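Sulfur oxidation protein soxB (Thermus thermophilus, PDB 2WDD) catalyses, at a site with two manganese ions, the hydrolysis of the sulfur-sulfur bond of cysteine S-thiosulfonate in the Sox sulfur oxidation pathway. Local coordinates at residues Y45-P50 with V89-L94; T376-W381 with R553-P558; T380-V385 with V399-V404. All coordinates share one frame; numbering follows the deposited sequence. Where two conformers were deposited one is given.

Contact 1. Residues Y45-P50 with V89-L94; sequences YFMEPP and VDFVEL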
# COMPACT_ATOMS: atom_id res chain seq x y z
N TYR A 45 -1.19 1.42 -14.28
CA TYR A 45 -2.45 2.01 -13.85
C TYR A 45 -2.75 1.52 -12.45
O TYR A 45 -2.40 0.40 -12.10
CB TYR A 45 -3.57 1.62 -14.81
CG TYR A 45 -3.27 2.07 -16.22
CD1 TYR A 45 -3.58 3.36 -16.65
CD2 TYR A 45 -2.60 1.22 -17.10
CE1 TYR A 45 -3.28 3.77 -17.94
CE2 TYR A 45 -2.30 1.63 -18.40
CZ TYR A 45 -2.66 2.90 -18.82
OH TYR A 45 -2.35 3.30 -20.10
N PHE A 46 -3.36 2.38 -11.64
CA PHE A 46 -3.67 2.02 -10.26
C PHE A 46 -4.94 2.73 -9.81
O PHE A 46 -4.92 3.92 -9.47
CB PHE A 46 -2.50 2.40 -9.34
CG PHE A 46 -2.60 1.84 -7.94
CD1 PHE A 46 -2.00 0.62 -7.62
CD2 PHE A 46 -3.27 2.53 -6.95
CE1 PHE A 46 -2.08 0.11 -6.33
CE2 PHE A 46 -3.37 2.02 -5.66
CZ PHE A 46 -2.78 0.81 -5.36
N MET A 47 -6.05 1.99 -9.83
CA MET A 47 -7.34 2.54 -9.45
C MET A 47 -7.56 2.46 -7.94
O MET A 47 -7.25 1.45 -7.31
CB MET A 47 -8.46 1.76 -10.14
CG MET A 47 -9.84 2.35 -9.93
SD MET A 47 -11.12 1.34 -10.69
CE MET A 47 -11.41 0.21 -9.34
N GLU A 48 -8.14 3.52 -7.38
CA GLU A 48 -8.49 3.50 -5.97
C GLU A 48 -9.65 2.54 -5.73
O GLU A 48 -10.38 2.17 -6.66
CB GLU A 48 -8.85 4.91 -5.48
CG GLU A 48 -7.66 5.86 -5.54
CD GLU A 48 -6.52 5.43 -4.63
OE1 GLU A 48 -6.78 5.12 -3.44
OE2 GLU A 48 -5.37 5.36 -5.11
N PRO A 49 -9.84 2.12 -4.48
CA PRO A 49 -10.89 1.14 -4.18
C PRO A 49 -12.29 1.65 -4.41
O PRO A 49 -12.61 2.79 -4.06
CB PRO A 49 -10.72 0.86 -2.68
CG PRO A 49 -9.94 2.03 -2.15
CD PRO A 49 -9.03 2.45 -3.29
N PRO A 50 -13.18 0.79 -4.90
CA PRO A 50 -14.57 1.22 -5.03
C PRO A 50 -15.26 1.27 -3.65
O PRO A 50 -16.26 1.98 -3.49
CB PRO A 50 -15.21 0.14 -5.92
CG PRO A 50 -14.09 -0.63 -6.51
CD PRO A 50 -12.88 -0.45 -5.63
N VAL A 89 -14.26 6.63 -9.80
CA VAL A 89 -15.25 7.22 -10.72
C VAL A 89 -14.59 7.57 -12.06
O VAL A 89 -13.53 8.17 -12.08
CB VAL A 89 -15.96 8.43 -10.06
CG1 VAL A 89 -16.84 9.16 -11.07
CG2 VAL A 89 -16.80 7.96 -8.87
N ASP A 90 -15.23 7.15 -13.15
CA ASP A 90 -14.72 7.40 -14.52
C ASP A 90 -13.35 6.83 -14.79
O ASP A 90 -12.66 7.27 -15.71
CB ASP A 90 -14.69 8.91 -14.84
CG ASP A 90 -15.99 9.62 -14.51
OD1 ASP A 90 -17.07 9.05 -14.76
OD2 ASP A 90 -15.92 10.78 -14.06
N PHE A 91 -12.93 5.85 -13.99
CA PHE A 91 -11.56 5.36 -14.12
C PHE A 91 -11.04 5.02 -15.50
O PHE A 91 -10.01 5.55 -15.92
CB PHE A 91 -11.23 4.26 -13.12
CG PHE A 91 -9.79 3.84 -13.17
CD1 PHE A 91 -8.81 4.60 -12.54
CD2 PHE A 91 -9.39 2.75 -13.93
CE1 PHE A 91 -7.47 4.23 -12.60
CE2 PHE A 91 -8.06 2.40 -14.03
CZ PHE A 91 -7.09 3.13 -13.36
N VAL A 92 -11.68 4.08 -16.18
CA VAL A 92 -11.16 3.67 -17.48
C VAL A 92 -11.08 4.86 -18.43
O VAL A 92 -10.06 5.05 -19.10
CB VAL A 92 -11.95 2.51 -18.09
CG1 VAL A 92 -11.45 2.23 -19.50
CG2 VAL A 92 -11.83 1.27 -17.20
N GLU A 93 -12.14 5.67 -18.48
CA GLU A 93 -12.16 6.83 -19.36
C GLU A 93 -11.00 7.77 -19.05
O GLU A 93 -10.30 8.22 -19.97
CB GLU A 93 -13.50 7.57 -19.26
CG GLU A 93 -14.69 6.74 -19.69
CD GLU A 93 -15.96 7.56 -19.84
OE1 GLU A 93 -15.93 8.59 -20.55
OE2 GLU A 93 -17.00 7.16 -19.28
N LEU A 94 -10.77 8.04 -17.78
CA LEU A 94 -9.68 8.93 -17.39
C LEU A 94 -8.29 8.32 -17.60
O LEU A 94 -7.34 9.03 -17.89
CB LEU A 94 -9.85 9.44 -15.96
CG LEU A 94 -11.14 10.26 -15.79
CD1 LEU A 94 -11.23 10.84 -14.38
CD2 LEU A 94 -11.22 11.36 -16.85
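The backbones come nearest at Met47 and Phe91, whose CA atoms are 6.9 Å apart, where an irregular loop passes the first turn of helix 91-98. No hydrogen bond joins the two segments. The contact is made by side chains, chiefly Met47 on Phe91. Met47 CB sits almost squarely over the centre of the Phe91 ring, 3.6 Å from its centroid and 9° off the ring normal. This is a CH-pi contact over one face. The Met47 chain then runs outward across that face toward the root of the ring. Met47 CG is 3.6 Å from Phe91 CG. Met47 SD lies obliquely, 4.3 Å from the ring centroid and 33° off the normal. Phe91 CG is anti to its own backbone N (chi1 -175°), which sends the ring out from the helix start to the loop. At the ring edge, near its plane, Phe91 CZ meets Tyr45 CB at 4.1 Å. A serine at Phe91 would probably leave Met47 without the face it lies on and open a gap between loop and helix. Just before the helix, Asp90 sits at the N-cap position but makes no capping bond; it pairs instead with Arg78. Lys310 bonds to Phe46 O and forms a salt bridge with Glu48. Phe46 turns away from the helix, and its side chain comes within about 4 Å of that of His288, a manganese ligand. The arrangement is a Met-aromatic contact, here packing the start of helix 91-98 on a loop that borders the dinuclear manganese site.

Contact 2. Residues T376-W381 with R553-P558; sequences TLYSTW and RNYRLP
This is a buried, mainly apolar contact with one water bridge, in which Tyr555 of the C-terminal tail packs against Leu377 and Tyr378 just ahead of helix 380-392. No direct hydrogen bond crosses it. With chi1 near -175° the Tyr555 ring swings away from its backbone N and reaches the 376-381 segment. Its hydroxyl ends 3.4 Å from Tyr378 CB and lies at the edge of the Tyr378 ring, near the ring plane. The two tyrosine side chains cross at about a right angle. Leu377 CD1 reaches Tyr555 CE1 at 4.2 Å. Leu377 also packs on strands 472-476 and 548-550, so the contact ties the helix lead-in and the tail to the small mixed sheet in which these two strands pair parallel. Segment 376-381 falls within the 5'-nucleotidase-type C-terminal region. A water donates to Tyr378 O at 2.8 Å and to Tyr555 OH at 2.7 Å. The same hydroxyl bonds directly to Asp375 OD2. That oxygen also takes the backbone N-H groups of Leu377 and Tyr378, the first of these closing an Asx turn. One carboxylate oxygen therefore holds both the turn and the tyrosine that packs on it. The hydroxyl of Tyr378 is bonded to Gln383 and to the backbone N of Glu545.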
# COMPACT_ATOMS: atom_id res chain seq x y z
N THR A 376 -12.54 -3.19 -0.02
CA THR A 376 -12.65 -3.86 1.28
C THR A 376 -12.88 -5.37 1.12
O THR A 376 -12.34 -6.17 1.89
CB THR A 376 -13.81 -3.27 2.09
OG1 THR A 376 -13.61 -1.87 2.26
CG2 THR A 376 -13.92 -3.95 3.47
N LEU A 377 -13.74 -5.74 0.17
CA LEU A 377 -14.23 -7.10 0.09
C LEU A 377 -14.00 -7.94 -1.14
O LEU A 377 -13.99 -9.18 -1.05
CB LEU A 377 -15.75 -7.08 0.32
CG LEU A 377 -16.22 -6.39 1.61
CD1 LEU A 377 -17.74 -6.28 1.59
CD2 LEU A 377 -15.75 -7.19 2.83
N TYR A 378 -13.97 -7.30 -2.31
CA TYR A 378 -13.99 -8.05 -3.55
C TYR A 378 -13.28 -7.30 -4.66
O TYR A 378 -13.36 -6.08 -4.75
CB TYR A 378 -15.46 -8.28 -3.95
CG TYR A 378 -15.63 -8.77 -5.38
CD1 TYR A 378 -15.59 -10.12 -5.67
CD2 TYR A 378 -15.81 -7.87 -6.42
CE1 TYR A 378 -15.68 -10.57 -6.99
CE2 TYR A 378 -15.90 -8.30 -7.74
CZ TYR A 378 -15.85 -9.66 -8.01
OH TYR A 378 -15.95 -10.10 -9.31
N SER A 379 -12.61 -8.03 -5.54
CA SER A 379 -11.98 -7.41 -6.70
C SER A 379 -12.00 -8.34 -7.91
O SER A 379 -12.05 -9.56 -7.77
CB SER A 379 -10.55 -6.97 -6.39
OG SER A 379 -9.66 -8.06 -6.54
N THR A 380 -11.94 -7.78 -9.11
CA THR A 380 -11.93 -8.64 -10.30
C THR A 380 -10.60 -9.36 -10.45
O THR A 380 -10.57 -10.50 -10.94
CB THR A 380 -12.29 -7.87 -11.57
OG1 THR A 380 -11.46 -6.70 -11.64
CG2 THR A 380 -13.77 -7.49 -11.56
N TRP A 381 -9.50 -8.72 -10.03
CA TRP A 381 -8.21 -9.40 -10.08
C TRP A 381 -8.25 -10.63 -9.17
O TRP A 381 -7.84 -11.72 -9.58
CB TRP A 381 -7.05 -8.50 -9.65
CG TRP A 381 -5.79 -9.31 -9.39
CD1 TRP A 381 -5.29 -9.68 -8.18
CD2 TRP A 381 -5.01 -10.01 -10.38
NE1 TRP A 381 -4.20 -10.52 -8.34
CE2 TRP A 381 -4.01 -10.73 -9.68
CE3 TRP A 381 -5.02 -10.05 -11.78
CZ2 TRP A 381 -3.04 -11.50 -10.35
CZ3 TRP A 381 -4.06 -10.82 -12.44
CH2 TRP A 381 -3.09 -11.53 -11.72
N ARG A 553 -25.16 -0.69 3.81
CA ARG A 553 -24.32 0.07 2.88
C ARG A 553 -24.67 -0.28 1.45
O ARG A 553 -25.12 -1.38 1.17
CB ARG A 553 -22.83 -0.28 3.08
CG ARG A 553 -22.31 -0.23 4.50
CD ARG A 553 -22.09 1.20 4.95
NE ARG A 553 -21.42 1.18 6.25
CZ ARG A 553 -22.03 0.89 7.39
NH1 ARG A 553 -23.34 0.64 7.39
NH2 ARG A 553 -21.35 0.86 8.52
N ASN A 554 -24.36 0.64 0.54
CA ASN A 554 -24.49 0.36 -0.88
C ASN A 554 -23.11 -0.13 -1.32
O ASN A 554 -22.12 0.58 -1.16
CB ASN A 554 -24.83 1.64 -1.62
CG ASN A 554 -26.29 1.99 -1.50
OD1 ASN A 554 -27.14 1.09 -1.41
ND2 ASN A 554 -26.59 3.28 -1.41
N TYR A 555 -23.05 -1.33 -1.87
CA TYR A 555 -21.79 -1.88 -2.33
C TYR A 555 -21.56 -1.38 -3.75
O TYR A 555 -22.40 -1.56 -4.63
CB TYR A 555 -21.79 -3.40 -2.28
CG TYR A 555 -20.45 -3.95 -2.63
CD1 TYR A 555 -19.40 -3.90 -1.72
CD2 TYR A 555 -20.15 -4.29 -3.95
CE1 TYR A 555 -18.12 -4.31 -2.08
CE2 TYR A 555 -18.87 -4.70 -4.32
CZ TYR A 555 -17.86 -4.69 -3.37
OH TYR A 555 -16.57 -5.04 -3.73
N ARG A 556 -20.44 -0.68 -3.97
CA ARG A 556 -20.20 -0.06 -5.28
C ARG A 556 -19.25 -0.83 -6.18
O ARG A 556 -18.32 -1.48 -5.71
CB ARG A 556 -19.67 1.37 -5.11
CG ARG A 556 -20.58 2.27 -4.28
CD ARG A 556 -21.88 2.53 -5.03
NE ARG A 556 -21.62 3.12 -6.34
CZ ARG A 556 -21.39 4.41 -6.54
NH1 ARG A 556 -21.43 5.26 -5.52
NH2 ARG A 556 -21.13 4.86 -7.76
N LEU A 557 -19.45 -0.67 -7.48
CA LEU A 557 -18.58 -1.27 -8.48
C LEU A 557 -18.17 -0.22 -9.50
O LEU A 557 -18.93 0.68 -9.85
CB LEU A 557 -19.29 -2.40 -9.22
CG LEU A 557 -19.56 -3.67 -8.42
CD1 LEU A 557 -20.47 -4.58 -9.25
CD2 LEU A 557 -18.25 -4.39 -8.08
N PRO A 558 -16.97 -0.38 -10.06
CA PRO A 558 -16.56 0.56 -11.10
C PRO A 558 -17.10 0.11 -12.46
O PRO A 558 -17.67 -0.97 -12.58
CB PRO A 558 -15.04 0.37 -11.12
CG PRO A 558 -14.87 -1.10 -10.80
CD PRO A 558 -15.93 -1.38 -9.75
O HOH W 1 -15.12 -4.29 -5.91

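Contact 3. Residues T380-V385 with V399-V404; sequences TWDQLV and VFSPAV
Helix 380-392 packs here on strand 398-401, the next strand in the chain, within the 5'-nucleotidase-type C-terminal domain. In its sheet this strand lies between strand 468-470, antiparallel to it, and strand 501-507, parallel to it. The contact is thus a helix-on-sheet layer, and it is buried. Asp382 and Ser401 face each other, with their CA atoms 6.4 Å apart. No hydrogen bond links the two segments directly. Asp382 OD1 approaches Ser401 CB at 3.7 Å, and the CB atoms of Asp382 and Ser401 are 4.1 Å apart. A water bridges the polar ends. It donates to Asp382 OD1 at 2.7 Å and is hydrogen-bonded to Ser401 OG at 2.6 Å. The angle at the water between these two atoms is about 101°. A chi1 of -74° turns Ser401 OG to the helix side, within reach of that water.

The Asp382 carboxylate has several other partners. OD1 forms a salt bridge with Lys373. OD2 forms one with Arg468 and also bonds to Ser379 OG, the N-cap side chain of the same helix. Two basic groups and these hydrogen bonds would be expected to keep the buried carboxylate ionised, and they fix its rotation. Lys373 also bonds to Pro402 O, so it joins the helix to the residue just past the strand. There, Ala403 is the centre of an inverse gamma turn, closed by a weak bond from Val404 N to Pro402 O.

One turn further along the helix, Val385 lies beside the serine hydroxyl. Its CG2 lies over a face of the Trp381 ring, toward the rim, and its CG1 comes to 4.1 Å from Ser401 OG.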
# COMPACT_ATOMS: atom_id res chain seq x y z
N THR A 380 -11.94 -7.78 -9.11
CA THR A 380 -11.93 -8.64 -10.30
C THR A 380 -10.60 -9.36 -10.45
O THR A 380 -10.57 -10.50 -10.94
CB THR A 380 -12.29 -7.87 -11.57
OG1 THR A 380 -11.46 -6.70 -11.64
CG2 THR A 380 -13.77 -7.49 -11.56
N TRP A 381 -9.50 -8.72 -10.03
CA TRP A 381 -8.21 -9.40 -10.08
C TRP A 381 -8.25 -10.63 -9.17
O TRP A 381 -7.84 -11.72 -9.58
CB TRP A 381 -7.05 -8.50 -9.65
CG TRP A 381 -5.79 -9.31 -9.39
CD1 TRP A 381 -5.29 -9.68 -8.18
CD2 TRP A 381 -5.01 -10.01 -10.38
NE1 TRP A 381 -4.20 -10.52 -8.34
CE2 TRP A 381 -4.01 -10.73 -9.68
CE3 TRP A 381 -5.02 -10.05 -11.78
CZ2 TRP A 381 -3.04 -11.50 -10.35
CZ3 TRP A 381 -4.06 -10.82 -12.44
CH2 TRP A 381 -3.09 -11.53 -11.72
N ASP A 382 -8.75 -10.48 -7.95
CA ASP A 382 -8.76 -11.62 -7.03
C ASP A 382 -9.69 -12.72 -7.50
O ASP A 382 -9.44 -13.91 -7.27
CB ASP A 382 -9.06 -11.19 -5.60
CG ASP A 382 -7.95 -10.34 -5.01
OD1 ASP A 382 -6.77 -10.76 -5.05
OD2 ASP A 382 -8.24 -9.20 -4.60
N GLN A 383 -10.76 -12.34 -8.20
CA GLN A 383 -11.64 -13.35 -8.75
C GLN A 383 -10.89 -14.12 -9.83
O GLN A 383 -10.99 -15.35 -9.91
CB GLN A 383 -12.96 -12.79 -9.27
CG GLN A 383 -13.76 -13.89 -9.94
CD GLN A 383 -15.17 -13.50 -10.30
OE1 GLN A 383 -15.78 -12.66 -9.64
NE2 GLN A 383 -15.72 -14.16 -11.32
N LEU A 384 -10.12 -13.42 -10.66
CA LEU A 384 -9.34 -14.08 -11.70
C LEU A 384 -8.41 -15.11 -11.08
O LEU A 384 -8.30 -16.25 -11.56
CB LEU A 384 -8.54 -13.04 -12.50
CG LEU A 384 -7.65 -13.55 -13.63
CD1 LEU A 384 -7.30 -12.40 -14.57
CD2 LEU A 384 -6.39 -14.18 -13.07
N VAL A 385 -7.72 -14.73 -10.00
CA VAL A 385 -6.82 -15.67 -9.34
C VAL A 385 -7.61 -16.89 -8.84
O VAL A 385 -7.17 -18.03 -9.00
CB VAL A 385 -6.05 -14.99 -8.19
CG1 VAL A 385 -5.26 -16.03 -7.38
CG2 VAL A 385 -5.13 -13.90 -8.74
N VAL A 399 -11.00 -20.51 -2.48
CA VAL A 399 -9.66 -19.95 -2.66
C VAL A 399 -9.58 -18.65 -1.86
O VAL A 399 -10.33 -17.72 -2.16
CB VAL A 399 -9.34 -19.67 -4.13
CG1 VAL A 399 -7.93 -19.09 -4.27
CG2 VAL A 399 -9.54 -20.93 -5.01
N PHE A 400 -8.68 -18.60 -0.88
CA PHE A 400 -8.50 -17.39 -0.07
C PHE A 400 -7.37 -16.55 -0.65
O PHE A 400 -6.21 -16.98 -0.64
CB PHE A 400 -8.15 -17.76 1.38
CG PHE A 400 -9.26 -18.41 2.13
CD1 PHE A 400 -10.01 -17.69 3.06
CD2 PHE A 400 -9.54 -19.76 1.97
CE1 PHE A 400 -11.02 -18.29 3.79
CE2 PHE A 400 -10.56 -20.37 2.69
CZ PHE A 400 -11.32 -19.63 3.59
N SER A 401 -7.70 -15.35 -1.12
CA SER A 401 -6.71 -14.44 -1.69
C SER A 401 -6.43 -13.34 -0.68
O SER A 401 -7.35 -12.82 -0.04
CB SER A 401 -7.23 -13.82 -2.99
OG SER A 401 -7.22 -14.76 -4.05
N PRO A 402 -5.15 -12.96 -0.54
CA PRO A 402 -4.74 -11.94 0.43
C PRO A 402 -5.16 -10.55 -0.02
O PRO A 402 -4.87 -10.11 -1.15
CB PRO A 402 -3.21 -12.07 0.43
CG PRO A 402 -2.88 -12.53 -0.97
CD PRO A 402 -4.03 -13.42 -1.39
N ALA A 403 -5.80 -9.83 0.89
CA ALA A 403 -6.29 -8.49 0.61
C ALA A 403 -5.24 -7.41 0.83
O ALA A 403 -5.49 -6.44 1.54
CB ALA A 403 -7.54 -8.21 1.43
N VAL A 404 -4.08 -7.58 0.20
CA VAL A 404 -3.04 -6.57 0.29
C VAL A 404 -3.48 -5.33 -0.49
O VAL A 404 -4.32 -5.41 -1.39
CB VAL A 404 -1.68 -7.08 -0.22
CG1 VAL A 404 -1.14 -8.18 0.69
CG2 VAL A 404 -1.75 -7.53 -1.69
O HOH W 2 -5.71 -13.22 -5.57

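All three contacts are buried, and none is held by a direct hydrogen bond between its segments. Contact 1 is the purely apolar one, and its loop reaches toward the manganese site. Contacts 2 and 3 each add a bridging water. In contact 2 it joins a hydroxyl to a backbone carbonyl, in contact 3 a carboxylate to a hydroxyl. Contact 3 is also the one built round a buried charge. Contacts 2 and 3 share Thr380 and Trp381; contact 2 uses the residues just ahead of helix 380-392, contact 3 its first turns. They meet where Tyr378 OH lies 2.6 Å from Gln383 OE1. Contacts 1 and 2 touch through Pro50 and Met47 against Pro558.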